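Tetracycline Repressor, class A (Pseudomonas sp., PDB 5MRU) represses tetracycline resistance genes by binding operator DNA through a helix-turn-helix, and lets go when tetracycline binds. Local coordinates at residues E62-S67 against T80-S85; D74-L79 against V193-L198; S138-G143 against A185-G190. All blocks are in the same frame, centred on the assembly; numbering follows the deposited sequence.

How the interactions relate
From the N terminus, the chain leaves helix 48-63 beside the drug pocket and turns back onto helix 75-91, where interaction 1 closes a short loop. Interaction 2 opens at the start of helix 75-91, inside that loop, and closes only at helix 183-199, so the two cross. Interaction 3 is nested inside interaction 2: it pairs helix 127-153 with helix 183-199, and the loop it closes includes the unmodelled residues 158-179. Helix 75-91 therefore carries interactions 1 and 2, and helix 183-199 interactions 2 and 3. Direct contacts complete the network: R84 forms a salt bridge with E188, F78 packs on S67, and I194 packs on F140.

Interaction 1. Residues E62-S67 against T80-S85; sequences ENHSTS and TGNARS. With TDC (5a,6-anhydrotetracycline), chain B.
S85 OG is the polar hub here, taking the backbone N-H of T66 (N to OG 3.0 Å) and that of S65, a bond whose exact length is doubtful. With OG anti to the backbone N of S85 (chi1 -172°), the hydroxyl lies where both amides of the loop after helix 48-63 can meet it. H64 ND1 adds a weak third bond to S85 OG, at the edge of the imidazole. The other ring nitrogen faces the drug: H64 NE2 lies 3.0 Å from O3 of 5a,6-anhydrotetracycline in a nearly straight bond. N82 grips the same ligand with both ends of its amide, ND2 giving a hydrogen bond to O3 (2.9 Å) and OD1 accepting one from N4 (2.9 Å). The imidazole and amide planes are 49° apart, with H64 CE1 3.4 Å from N82 ND2. S67 reaches O21 of the drug through a weak bond from OG. O3 is thus held by two residues from different segments, and S85 probably helps orient the H64 ring from the second shell, consistent with a link between loop shape and drug binding.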
ATOM      1  N   GLU A  62      -6.550 -15.408  12.412  1.00 58.69           N
ATOM      2  CA  GLU A  62      -5.392 -16.134  12.905  1.00 61.13           C
ATOM      3  C   GLU A  62      -4.347 -15.282  13.616  1.00 62.42           C
ATOM      4  O   GLU A  62      -3.748 -15.756  14.564  1.00 65.88           O
ATOM      5  CB  GLU A  62      -4.699 -16.829  11.730  1.00 57.91           C
ATOM      6  CG  GLU A  62      -3.638 -17.861  12.093  1.00 61.76           C
ATOM      7  CD  GLU A  62      -3.034 -18.477  10.842  1.00 60.57           C
ATOM      8  OE1 GLU A  62      -2.100 -17.868  10.283  1.00 57.84           O
ATOM      9  OE2 GLU A  62      -3.516 -19.546  10.384  1.00 61.65           O
ATOM     10  N   ASN A  63      -4.075 -14.062  13.150  1.00 59.93           N
ATOM     11  CA  ASN A  63      -2.925 -13.313  13.704  1.00 61.82           C
ATOM     12  C   ASN A  63      -3.101 -11.887  14.272  1.00 62.77           C
ATOM     13  O   ASN A  63      -2.210 -11.403  14.987  1.00 63.05           O
ATOM     14  CB  ASN A  63      -1.803 -13.311  12.668  1.00 58.01           C
ATOM     15  CG  ASN A  63      -0.953 -14.558  12.734  1.00 60.56           C
ATOM     16  OD1 ASN A  63      -0.331 -14.855  13.769  1.00 67.08           O
ATOM     17  ND2 ASN A  63      -0.905 -15.290  11.629  1.00 57.54           N
ATOM     18  N   HIS A  64      -4.215 -11.228  13.944  1.00 62.22           N
ATOM     19  CA  HIS A  64      -4.484  -9.850  14.360  1.00 63.54           C
ATOM     20  C   HIS A  64      -4.896  -9.853  15.811  1.00 70.85           C
ATOM     21  O   HIS A  64      -6.069  -9.977  16.138  1.00 75.89           O
ATOM     22  CB  HIS A  64      -5.579  -9.221  13.478  1.00 60.57           C
ATOM     23  CG  HIS A  64      -5.765  -7.752  13.691  1.00 61.78           C
ATOM     24  ND1 HIS A  64      -4.823  -6.956  14.310  1.00 62.79           N
ATOM     25  CD2 HIS A  64      -6.785  -6.931  13.346  1.00 62.40           C
ATOM     26  CE1 HIS A  64      -5.266  -5.711  14.348  1.00 64.85           C
ATOM     27  NE2 HIS A  64      -6.452  -5.669  13.764  1.00 63.91           N
ATOM     28  N   SER A  65      -3.914  -9.690  16.681  1.00 59.31           N
ATOM     29  CA  SER A  65      -4.053 -10.086  18.068  1.00 65.49           C
ATOM     30  C   SER A  65      -4.360  -8.924  19.061  1.00 69.52           C
ATOM     31  O   SER A  65      -4.910  -9.176  20.150  1.00 73.06           O
ATOM     32  CB  SER A  65      -2.801 -10.904  18.471  1.00 64.92           C
ATOM     33  OG  SER A  65      -1.644 -10.074  18.485  1.00 63.14           O
ATOM     34  N   THR A  66      -4.004  -7.678  18.721  1.00 68.39           N
ATOM     35  CA  THR A  66      -4.528  -6.504  19.480  1.00 74.66           C
ATOM     36  C   THR A  66      -5.434  -5.649  18.549  1.00 73.02           C
ATOM     37  O   THR A  66      -5.447  -4.419  18.606  1.00 75.42           O
ATOM     38  CB  THR A  66      -3.426  -5.736  20.342  1.00 77.35           C
ATOM     39  OG1 THR A  66      -3.974  -4.641  21.136  1.00 78.65           O
ATOM     40  CG2 THR A  66      -2.322  -5.242  19.467  1.00 74.04           C
ATOM     41  N   SER A  67      -6.196  -6.365  17.711  1.00 69.97           N
ATOM     42  CA  SER A  67      -7.430  -5.884  17.053  1.00 69.27           C
ATOM     43  C   SER A  67      -8.455  -5.272  18.018  1.00 72.72           C
ATOM     44  O   SER A  67      -8.827  -4.117  17.886  1.00 72.15           O
ATOM     45  CB  SER A  67      -8.103  -7.073  16.324  1.00 69.02           C
ATOM     46  OG  SER A  67      -9.513  -6.936  16.170  1.00 71.78           O
ATOM     47  N   THR A  80      -1.046   1.729  18.437  1.00 64.74           N
ATOM     48  CA  THR A  80       0.305   1.238  18.183  1.00 62.98           C
ATOM     49  C   THR A  80       0.270  -0.260  18.053  1.00 60.55           C
ATOM     50  O   THR A  80       0.636  -0.818  17.007  1.00 58.43           O
ATOM     51  CB  THR A  80       1.269   1.583  19.319  1.00 67.71           C
ATOM     52  OG1 THR A  80       1.593   2.984  19.278  1.00 71.29           O
ATOM     53  CG2 THR A  80       2.534   0.775  19.182  1.00 66.56           C
ATOM     54  N   GLY A  81      -0.194  -0.898  19.115  1.00 62.08           N
ATOM     55  CA  GLY A  81      -0.325  -2.331  19.142  1.00 61.08           C
ATOM     56  C   GLY A  81      -1.158  -2.841  17.987  1.00 58.50           C
ATOM     57  O   GLY A  81      -0.757  -3.776  17.274  1.00 55.31           O
ATOM     58  N   ASN A  82      -2.319  -2.206  17.815  1.00 60.40           N
ATOM     59  CA  ASN A  82      -3.255  -2.475  16.712  1.00 57.51           C
ATOM     60  C   ASN A  82      -2.627  -2.492  15.354  1.00 51.64           C
ATOM     61  O   ASN A  82      -2.918  -3.358  14.568  1.00 48.05           O
ATOM     62  CB  ASN A  82      -4.304  -1.401  16.679  1.00 60.65           C
ATOM     63  CG  ASN A  82      -5.232  -1.560  15.534  1.00 59.24           C
ATOM     64  OD1 ASN A  82      -5.263  -0.718  14.638  1.00 59.64           O
ATOM     65  ND2 ASN A  82      -6.015  -2.633  15.559  1.00 59.99           N
ATOM     66  N   ALA A  83      -1.764  -1.515  15.108  1.00 50.98           N
ATOM     67  CA  ALA A  83      -1.048  -1.378  13.845  1.00 48.13           C
ATOM     68  C   ALA A  83       0.021  -2.433  13.715  1.00 46.51           C
ATOM     69  O   ALA A  83       0.217  -3.032  12.654  1.00 42.77           O
ATOM     70  CB  ALA A  83      -0.393  -0.004  13.784  1.00 49.67           C
ATOM     71  N   ARG A  84       0.745  -2.628  14.809  1.00 48.63           N
ATOM     72  CA  ARG A  84       1.742  -3.685  14.881  1.00 47.38           C
ATOM     73  C   ARG A  84       1.125  -5.013  14.603  1.00 46.33           C
ATOM     74  O   ARG A  84       1.707  -5.845  13.888  1.00 48.23           O
ATOM     75  CB  ARG A  84       2.393  -3.701  16.260  1.00 49.43           C
ATOM     76  CG  ARG A  84       3.495  -2.693  16.330  1.00 50.23           C
ATOM     77  CD  ARG A  84       3.895  -2.507  17.741  1.00 55.10           C
ATOM     78  NE  ARG A  84       5.144  -1.777  17.846  1.00 57.16           N
ATOM     79  CZ  ARG A  84       5.522  -1.131  18.948  1.00 61.86           C
ATOM     80  NH1 ARG A  84       4.744  -1.130  20.033  1.00 63.84           N
ATOM     81  NH2 ARG A  84       6.680  -0.476  18.969  1.00 63.87           N
ATOM     82  N   SER A  85      -0.052  -5.224  15.177  1.00 47.35           N
ATOM     83  CA  SER A  85      -0.718  -6.516  15.093  1.00 46.81           C
ATOM     84  C   SER A  85      -1.340  -6.774  13.722  1.00 44.39           C
ATOM     85  O   SER A  85      -1.300  -7.885  13.214  1.00 41.80           O
ATOM     86  CB  SER A  85      -1.785  -6.558  16.137  1.00 50.08           C
ATOM     87  OG  SER A  85      -2.301  -7.839  16.198  1.00 51.99           O
TER
HETATM   88  O12 TDC B 301      -8.520  -2.783   7.038  1.00 47.76           O
HETATM   89  C12 TDC B 301      -9.006  -2.201   8.048  1.00 53.38           C
HETATM   90  C1B TDC B 301     -10.133  -1.253   7.894  1.00 59.87           C
HETATM   91  C11 TDC B 301     -10.686  -1.067   6.636  1.00 61.77           C
HETATM   92  O11 TDC B 301     -10.186  -1.739   5.531  1.00 57.58           O
HETATM   93  C1A TDC B 301     -11.746  -0.197   6.452  1.00 68.20           C
HETATM   94  C10 TDC B 301     -12.289  -0.015   5.188  1.00 71.58           C
HETATM   95  O10 TDC B 301     -11.812  -0.667   4.061  1.00 71.30           O
HETATM   96  C9  TDC B 301     -13.420   0.905   5.013  1.00 77.30           C
HETATM   97  C8  TDC B 301     -13.915   1.563   6.119  1.00 79.00           C
HETATM   98  C7  TDC B 301     -13.342   1.351   7.362  1.00 77.28           C
HETATM   99  C61 TDC B 301     -12.266   0.487   7.552  1.00 71.61           C
HETATM  100  C6  TDC B 301     -11.697   0.289   8.832  1.00 70.34           C
HETATM  101  C62 TDC B 301     -12.191   0.983  10.067  1.00 74.70           C
HETATM  102  C51 TDC B 301     -10.632  -0.589   9.007  1.00 64.07           C
HETATM  103  C5  TDC B 301     -10.018  -0.781  10.382  1.00 63.43           C
HETATM  104  C1C TDC B 301      -8.524  -2.490   9.442  1.00 53.49           C
HETATM  105  C1  TDC B 301      -9.480  -3.458  10.146  1.00 56.45           C
HETATM  106  O1  TDC B 301     -10.414  -3.953   9.519  1.00 57.20           O
HETATM  107  O1C TDC B 301      -7.196  -2.952   9.459  1.00 47.88           O
HETATM  108  C41 TDC B 301      -8.562  -1.258  10.293  1.00 58.08           C
HETATM  109  C4  TDC B 301      -7.981  -1.473  11.728  1.00 59.19           C
HETATM  110  N4  TDC B 301      -6.552  -1.072  12.019  1.00 59.61           N
HETATM  111  C43 TDC B 301      -5.580  -1.319  10.917  1.00 55.46           C
HETATM  112  C42 TDC B 301      -6.581   0.406  12.293  1.00 63.20           C
HETATM  113  C3  TDC B 301      -8.340  -2.859  12.283  1.00 58.52           C
HETATM  114  O3  TDC B 301      -7.992  -3.073  13.436  1.00 58.58           O
HETATM  115  C2  TDC B 301      -9.150  -3.781  11.521  1.00 59.46           C
HETATM  116  C21 TDC B 301      -9.600  -5.050  12.116  1.00 63.09           C
HETATM  117  O21 TDC B 301      -9.369  -5.299  13.309  1.00 65.03           O
HETATM  118  N21 TDC B 301     -10.378  -5.915  11.430  1.00 64.87           N

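Interaction 2. Residues D74-L79 against V193-L198; sequences DWRSFL and VIVDGL
R76 and V195 bring the two backbones closest, with CA atoms 6.9 Å apart, where the short helical segments 75-79 and 193-198 run roughly antiparallel at 143° with their axes 10.9 Å apart. V195 fills the middle. Its CG1 meets the guanidinium of R76 at the edge, close to NH1, and its CG2 faces W75 CZ3 at 4.1 Å. The far edge of the indole also points at the backbone: W75 CH2 is 3.7 Å from V195 O, close to the ring plane. R76, extended from CG to NE, runs beside its neighbour W75, its CG above one face of the indole and W75 CZ2 above one face of the guanidinium, both offset toward the rim. From there NH1 makes a long salt bridge to D196 OD1 (3.9 Å), with guanidinium and carboxylate planes 73° apart. The stronger partner of D196 is R201 of the second subunit, which takes OD2, so this aspartate links R76 to the dimer interface. Deeper in, L79 and L198 meet methyl to methyl, CD1 to CD1 at 4.0 Å, and L198 CB also lies against W75 CZ3. Helix 75-91 starts just before W75, with D74 as its N-cap. Around the contact, F125 meets W75 edge-to-face, while L134 and L120 pack on L79. This is ordinary helix packing in the all-helical regulatory core of TetR, joining the start of helix 75-91 to the end of helix 183-199, which with helix 127-153 and their counterparts in the second subunit builds the four-helix bundle of the dimer.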
ATOM      1  N   ASP A  74      -4.463   2.089  26.745  1.00107.21           N
ATOM      2  CA  ASP A  74      -4.772   3.505  26.555  1.00108.05           C
ATOM      3  C   ASP A  74      -4.773   3.710  25.028  1.00102.83           C
ATOM      4  O   ASP A  74      -4.430   2.780  24.258  1.00 97.26           O
ATOM      5  CB  ASP A  74      -3.762   4.419  27.281  1.00109.85           C
ATOM      6  CG  ASP A  74      -2.640   4.939  26.366  1.00104.11           C
ATOM      7  OD1 ASP A  74      -1.853   4.108  25.835  1.00 98.91           O
ATOM      8  OD2 ASP A  74      -2.545   6.177  26.176  1.00102.58           O
ATOM      9  N   TRP A  75      -5.145   4.908  24.569  1.00103.73           N
ATOM     10  CA  TRP A  75      -5.313   5.114  23.115  1.00 97.71           C
ATOM     11  C   TRP A  75      -4.013   4.897  22.310  1.00 91.15           C
ATOM     12  O   TRP A  75      -4.016   4.123  21.370  1.00 86.14           O
ATOM     13  CB  TRP A  75      -6.037   6.448  22.789  1.00 99.80           C
ATOM     14  CG  TRP A  75      -5.251   7.714  22.907  1.00100.44           C
ATOM     15  CD1 TRP A  75      -5.214   8.546  23.969  1.00107.14           C
ATOM     16  CD2 TRP A  75      -4.433   8.314  21.900  1.00 96.08           C
ATOM     17  NE1 TRP A  75      -4.410   9.627  23.703  1.00107.33           N
ATOM     18  CE2 TRP A  75      -3.913   9.500  22.438  1.00100.54           C
ATOM     19  CE3 TRP A  75      -4.074   7.952  20.605  1.00 89.33           C
ATOM     20  CZ2 TRP A  75      -3.064  10.329  21.721  1.00 98.82           C
ATOM     21  CZ3 TRP A  75      -3.226   8.767  19.903  1.00 87.15           C
ATOM     22  CH2 TRP A  75      -2.730   9.937  20.455  1.00 92.02           C
ATOM     23  N   ARG A  76      -2.913   5.531  22.712  1.00 92.34           N
ATOM     24  CA  ARG A  76      -1.613   5.322  22.067  1.00 87.56           C
ATOM     25  C   ARG A  76      -1.296   3.845  21.973  1.00 83.25           C
ATOM     26  O   ARG A  76      -1.023   3.348  20.896  1.00 76.51           O
ATOM     27  CB  ARG A  76      -0.476   5.998  22.837  1.00 92.03           C
ATOM     28  CG  ARG A  76      -0.179   7.427  22.416  1.00 95.13           C
ATOM     29  CD  ARG A  76       0.831   8.063  23.362  1.00100.86           C
ATOM     30  NE  ARG A  76       0.747   9.522  23.347  1.00106.32           N
ATOM     31  CZ  ARG A  76       1.252  10.308  22.396  1.00105.76           C
ATOM     32  NH1 ARG A  76       1.894   9.773  21.357  1.00101.03           N
ATOM     33  NH2 ARG A  76       1.110  11.639  22.482  1.00109.29           N
ATOM     34  N   SER A  77      -1.325   3.162  23.118  1.00 86.30           N
ATOM     35  CA  SER A  77      -0.928   1.760  23.194  1.00 82.18           C
ATOM     36  C   SER A  77      -1.821   0.868  22.339  1.00 78.26           C
ATOM     37  O   SER A  77      -1.338  -0.114  21.800  1.00 74.67           O
ATOM     38  CB  SER A  77      -0.952   1.270  24.630  1.00 86.80           C
ATOM     39  OG  SER A  77      -2.284   1.081  25.051  1.00 90.15           O
ATOM     40  N   PHE A  78      -3.104   1.217  22.210  1.00 80.02           N
ATOM     41  CA  PHE A  78      -4.030   0.480  21.338  1.00 76.98           C
ATOM     42  C   PHE A  78      -3.744   0.654  19.839  1.00 70.68           C
ATOM     43  O   PHE A  78      -3.635  -0.328  19.104  1.00 65.09           O
ATOM     44  CB  PHE A  78      -5.483   0.885  21.598  1.00 82.68           C
ATOM     45  CG  PHE A  78      -6.412   0.453  20.509  1.00 81.62           C
ATOM     46  CD1 PHE A  78      -6.682  -0.889  20.312  1.00 81.41           C
ATOM     47  CD2 PHE A  78      -6.967   1.374  19.636  1.00 82.33           C
ATOM     48  CE1 PHE A  78      -7.496  -1.311  19.264  1.00 79.54           C
ATOM     49  CE2 PHE A  78      -7.788   0.958  18.591  1.00 81.21           C
ATOM     50  CZ  PHE A  78      -8.053  -0.390  18.403  1.00 78.98           C
ATOM     51  N   LEU A  79      -3.674   1.899  19.375  1.00 69.71           N
ATOM     52  CA  LEU A  79      -3.378   2.163  17.966  1.00 64.72           C
ATOM     53  C   LEU A  79      -2.029   1.620  17.538  1.00 62.36           C
ATOM     54  O   LEU A  79      -1.884   1.145  16.392  1.00 59.88           O
ATOM     55  CB  LEU A  79      -3.382   3.652  17.656  1.00 65.25           C
ATOM     56  CG  LEU A  79      -4.721   4.357  17.774  1.00 68.73           C
ATOM     57  CD1 LEU A  79      -4.521   5.873  17.695  1.00 72.08           C
ATOM     58  CD2 LEU A  79      -5.745   3.892  16.761  1.00 65.64           C
ATOM     59  N   VAL A 193       5.492   8.741  14.102  1.00 61.48           N
ATOM     60  CA  VAL A 193       5.082  10.025  13.542  1.00 62.78           C
ATOM     61  C   VAL A 193       3.558  10.113  13.436  1.00 61.23           C
ATOM     62  O   VAL A 193       2.933  11.113  13.792  1.00 63.19           O
ATOM     63  CB  VAL A 193       5.679  10.207  12.151  1.00 63.37           C
ATOM     64  CG1 VAL A 193       5.119  11.460  11.496  1.00 68.33           C
ATOM     65  CG2 VAL A 193       7.190  10.242  12.233  1.00 66.37           C
ATOM     66  N   ILE A 194       2.950   9.060  12.945  1.00 59.01           N
ATOM     67  CA  ILE A 194       1.510   9.079  12.812  1.00 61.01           C
ATOM     68  C   ILE A 194       0.828   9.265  14.154  1.00 61.58           C
ATOM     69  O   ILE A 194      -0.144   9.990  14.253  1.00 64.73           O
ATOM     70  CB  ILE A 194       0.997   7.817  12.088  1.00 60.32           C
ATOM     71  CG1 ILE A 194       1.068   8.055  10.567  1.00 62.33           C
ATOM     72  CG2 ILE A 194      -0.421   7.443  12.541  1.00 61.33           C
ATOM     73  CD1 ILE A 194       0.948   6.795   9.728  1.00 62.36           C
ATOM     74  N   VAL A 195       1.327   8.625  15.189  1.00 62.05           N
ATOM     75  CA  VAL A 195       0.621   8.673  16.446  1.00 67.03           C
ATOM     76  C   VAL A 195       0.736  10.075  17.060  1.00 71.65           C
ATOM     77  O   VAL A 195      -0.165  10.537  17.790  1.00 71.32           O
ATOM     78  CB  VAL A 195       1.121   7.584  17.418  1.00 69.93           C
ATOM     79  CG1 VAL A 195       2.080   8.144  18.475  1.00 74.13           C
ATOM     80  CG2 VAL A 195      -0.063   6.910  18.087  1.00 73.17           C
ATOM     81  N   ASP A 196       1.852  10.745  16.761  1.00 73.35           N
ATOM     82  CA  ASP A 196       2.079  12.099  17.259  1.00 79.08           C
ATOM     83  C   ASP A 196       1.028  13.050  16.648  1.00 80.98           C
ATOM     84  O   ASP A 196       0.273  13.709  17.374  1.00 85.40           O
ATOM     85  CB  ASP A 196       3.511  12.580  16.952  1.00 80.85           C
ATOM     86  CG  ASP A 196       4.589  11.834  17.759  1.00 81.02           C
ATOM     87  OD1 ASP A 196       4.281  10.846  18.454  1.00 78.88           O
ATOM     88  OD2 ASP A 196       5.761  12.240  17.683  1.00 83.58           O
ATOM     89  N   GLY A 197       0.952  13.088  15.321  1.00 78.66           N
ATOM     90  CA  GLY A 197       0.019  13.982  14.638  1.00 79.51           C
ATOM     91  C   GLY A 197      -1.434  13.804  15.043  1.00 76.66           C
ATOM     92  O   GLY A 197      -2.220  14.733  14.932  1.00 80.59           O
ATOM     93  N   LEU A 198      -1.799  12.607  15.489  1.00 71.47           N
ATOM     94  CA  LEU A 198      -3.133  12.381  16.038  1.00 72.79           C
ATOM     95  C   LEU A 198      -3.268  12.983  17.425  1.00 76.63           C
ATOM     96  O   LEU A 198      -4.323  13.524  17.761  1.00 80.88           O
ATOM     97  CB  LEU A 198      -3.429  10.894  16.136  1.00 70.73           C
ATOM     98  CG  LEU A 198      -3.474  10.164  14.801  1.00 69.13           C
ATOM     99  CD1 LEU A 198      -3.306   8.678  15.066  1.00 67.97           C
ATOM    100  CD2 LEU A 198      -4.767  10.462  14.050  1.00 71.91           C
TER

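Interaction 3. Residues S138-G143 against A185-G190; sequences SYFTVG and AAFEQG
F140 and F187 carry this buried contact between antiparallel helices. Each ring is sent outward by a first torsion that sets CG anti to its own backbone N (chi1 174° for F140, 164° for F187), and the two phenyls end almost parallel, planes 17° apart. They are displaced along their planes, centroids 5.6 Å apart, so little of one ring lies over the other; the closest carbons are F140 CE2 and F187 CD1, 3.6 Å apart. Pushing farther across, the F140 ring turns its edge to the backbone of the partner helix: F187 O lies in the ring plane, 3.5 Å from F140 CE2, and F140 CZ rests 3.5 Å from the CA of G190, which has no side chain to meet it. T141 packs against F187, its CG2 4.0 Å from F187 CE1, while its OG1 is hydrogen-bonded to I137 O in its own helix. F86 and R87 of helix 75-91 also pack on T141, and Y139 of the second subunit on F140. The contact is mainly hydrocarbon, the T141 hydroxyl being engaged with I137 O, so buried apolar packing, with no polar bond between the two segments, joins helices 127-153 and 183-199 here, beside a pocket where S138 touches the drug.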
ATOM      1  N   SER A 138      -4.185   2.266   8.797  1.00 49.36           N
ATOM      2  CA  SER A 138      -4.487   1.225   7.837  1.00 44.97           C
ATOM      3  C   SER A 138      -3.790   1.424   6.452  1.00 42.50           C
ATOM      4  O   SER A 138      -3.103   0.529   5.919  1.00 38.65           O
ATOM      5  CB  SER A 138      -5.994   1.144   7.716  1.00 46.62           C
ATOM      6  OG  SER A 138      -6.353   0.226   6.738  1.00 47.92           O
ATOM      7  N   TYR A 139      -3.928   2.612   5.894  1.00 44.84           N
ATOM      8  CA  TYR A 139      -3.303   2.932   4.613  1.00 43.47           C
ATOM      9  C   TYR A 139      -1.794   2.883   4.665  1.00 43.11           C
ATOM     10  O   TYR A 139      -1.162   2.365   3.734  1.00 43.41           O
ATOM     11  CB  TYR A 139      -3.795   4.266   4.125  1.00 45.60           C
ATOM     12  CG  TYR A 139      -5.226   4.189   3.698  1.00 47.82           C
ATOM     13  CD1 TYR A 139      -5.864   2.952   3.509  1.00 47.30           C
ATOM     14  CD2 TYR A 139      -5.936   5.331   3.435  1.00 51.53           C
ATOM     15  CE1 TYR A 139      -7.170   2.872   3.080  1.00 49.57           C
ATOM     16  CE2 TYR A 139      -7.248   5.269   3.004  1.00 54.87           C
ATOM     17  CZ  TYR A 139      -7.864   4.042   2.840  1.00 54.75           C
ATOM     18  OH  TYR A 139      -9.177   3.994   2.401  1.00 59.09           O
ATOM     19  N   PHE A 140      -1.232   3.371   5.766  1.00 43.68           N
ATOM     20  CA  PHE A 140       0.200   3.348   5.990  1.00 43.08           C
ATOM     21  C   PHE A 140       0.731   1.927   6.058  1.00 39.15           C
ATOM     22  O   PHE A 140       1.779   1.623   5.503  1.00 36.47           O
ATOM     23  CB  PHE A 140       0.546   4.037   7.308  1.00 45.94           C
ATOM     24  CG  PHE A 140       1.989   3.921   7.680  1.00 46.66           C
ATOM     25  CD1 PHE A 140       2.960   4.473   6.876  1.00 48.69           C
ATOM     26  CD2 PHE A 140       2.377   3.240   8.821  1.00 48.83           C
ATOM     27  CE1 PHE A 140       4.302   4.378   7.216  1.00 51.56           C
ATOM     28  CE2 PHE A 140       3.725   3.135   9.181  1.00 50.26           C
ATOM     29  CZ  PHE A 140       4.689   3.702   8.373  1.00 51.40           C
ATOM     30  N   THR A 141       0.015   1.078   6.783  1.00 38.44           N
ATOM     31  CA  THR A 141       0.468  -0.282   7.067  1.00 36.85           C
ATOM     32  C   THR A 141       0.475  -1.124   5.780  1.00 36.99           C
ATOM     33  O   THR A 141       1.500  -1.697   5.377  1.00 37.28           O
ATOM     34  CB  THR A 141      -0.450  -0.911   8.110  1.00 36.82           C
ATOM     35  OG1 THR A 141      -0.584  -0.011   9.208  1.00 40.40           O
ATOM     36  CG2 THR A 141       0.090  -2.227   8.636  1.00 35.79           C
ATOM     37  N   VAL A 142      -0.661  -1.127   5.096  1.00 37.48           N
ATOM     38  CA  VAL A 142      -0.811  -1.857   3.838  1.00 35.55           C
ATOM     39  C   VAL A 142       0.313  -1.378   2.896  1.00 36.30           C
ATOM     40  O   VAL A 142       1.035  -2.180   2.280  1.00 35.86           O
ATOM     41  CB  VAL A 142      -2.224  -1.602   3.258  1.00 35.06           C
ATOM     42  CG1 VAL A 142      -2.381  -2.200   1.899  1.00 35.25           C
ATOM     43  CG2 VAL A 142      -3.281  -2.194   4.162  1.00 36.24           C
ATOM     44  N   GLY A 143       0.495  -0.058   2.833  1.00 37.86           N
ATOM     45  CA  GLY A 143       1.555   0.518   2.020  1.00 37.07           C
ATOM     46  C   GLY A 143       2.887  -0.077   2.440  1.00 36.56           C
ATOM     47  O   GLY A 143       3.593  -0.666   1.605  1.00 32.61           O
ATOM     48  N   ALA A 185      12.029  -1.177  11.601  1.00 53.37           N
ATOM     49  CA  ALA A 185      12.341   0.201  12.027  1.00 55.52           C
ATOM     50  C   ALA A 185      11.486   1.264  11.293  1.00 53.48           C
ATOM     51  O   ALA A 185      10.711   2.012  11.930  1.00 53.27           O
ATOM     52  CB  ALA A 185      13.819   0.497  11.834  1.00 59.73           C
ATOM     53  N   ALA A 186      11.642   1.300   9.962  1.00 52.56           N
ATOM     54  CA  ALA A 186      10.887   2.154   9.036  1.00 50.75           C
ATOM     55  C   ALA A 186       9.388   2.181   9.280  1.00 47.96           C
ATOM     56  O   ALA A 186       8.750   3.224   9.192  1.00 50.21           O
ATOM     57  CB  ALA A 186      11.148   1.699   7.629  1.00 52.06           C
ATOM     58  N   PHE A 187       8.820   1.038   9.587  1.00 45.01           N
ATOM     59  CA  PHE A 187       7.416   1.004   9.859  1.00 45.09           C
ATOM     60  C   PHE A 187       7.188   1.644  11.176  1.00 46.13           C
ATOM     61  O   PHE A 187       6.417   2.586  11.290  1.00 47.71           O
ATOM     62  CB  PHE A 187       6.920  -0.415   9.940  1.00 45.63           C
ATOM     63  CG  PHE A 187       5.586  -0.550  10.587  1.00 45.76           C
ATOM     64  CD1 PHE A 187       4.432  -0.345   9.864  1.00 47.15           C
ATOM     65  CD2 PHE A 187       5.489  -0.917  11.910  1.00 46.45           C
ATOM     66  CE1 PHE A 187       3.193  -0.484  10.451  1.00 49.35           C
ATOM     67  CE2 PHE A 187       4.247  -1.067  12.510  1.00 48.99           C
ATOM     68  CZ  PHE A 187       3.093  -0.848  11.776  1.00 49.99           C
ATOM     69  N   GLU A 188       7.881   1.101  12.164  1.00 48.19           N
ATOM     70  CA  GLU A 188       7.804   1.546  13.556  1.00 51.37           C
ATOM     71  C   GLU A 188       7.962   3.059  13.715  1.00 53.11           C
ATOM     72  O   GLU A 188       7.240   3.677  14.485  1.00 53.72           O
ATOM     73  CB  GLU A 188       8.859   0.795  14.390  1.00 53.56           C
ATOM     74  CG  GLU A 188       8.397   0.446  15.783  1.00 57.67           C
ATOM     75  CD  GLU A 188       7.031  -0.218  15.835  1.00 56.71           C
ATOM     76  OE1 GLU A 188       6.918  -1.414  15.509  1.00 56.85           O
ATOM     77  OE2 GLU A 188       6.072   0.456  16.266  1.00 57.49           O
ATOM     78  N   GLN A 189       8.882   3.640  12.955  1.00 55.93           N
ATOM     79  CA  GLN A 189       9.034   5.094  12.897  1.00 60.12           C
ATOM     80  C   GLN A 189       7.826   5.795  12.282  1.00 59.26           C
ATOM     81  O   GLN A 189       7.287   6.720  12.881  1.00 60.96           O
ATOM     82  CB  GLN A 189      10.273   5.507  12.100  1.00 64.37           C
ATOM     83  CG  GLN A 189      11.573   5.569  12.885  1.00 71.05           C
ATOM     84  CD  GLN A 189      12.754   5.981  12.013  1.00 77.49           C
ATOM     85  OE1 GLN A 189      12.602   6.322  10.834  1.00 78.79           O
ATOM     86  NE2 GLN A 189      13.942   5.949  12.591  1.00 83.39           N
ATOM     87  N   GLY A 190       7.410   5.392  11.079  1.00 56.64           N
ATOM     88  CA  GLY A 190       6.319   6.099  10.418  1.00 54.83           C
ATOM     89  C   GLY A 190       5.089   6.099  11.299  1.00 52.50           C
ATOM     90  O   GLY A 190       4.352   7.080  11.364  1.00 52.46           O
TER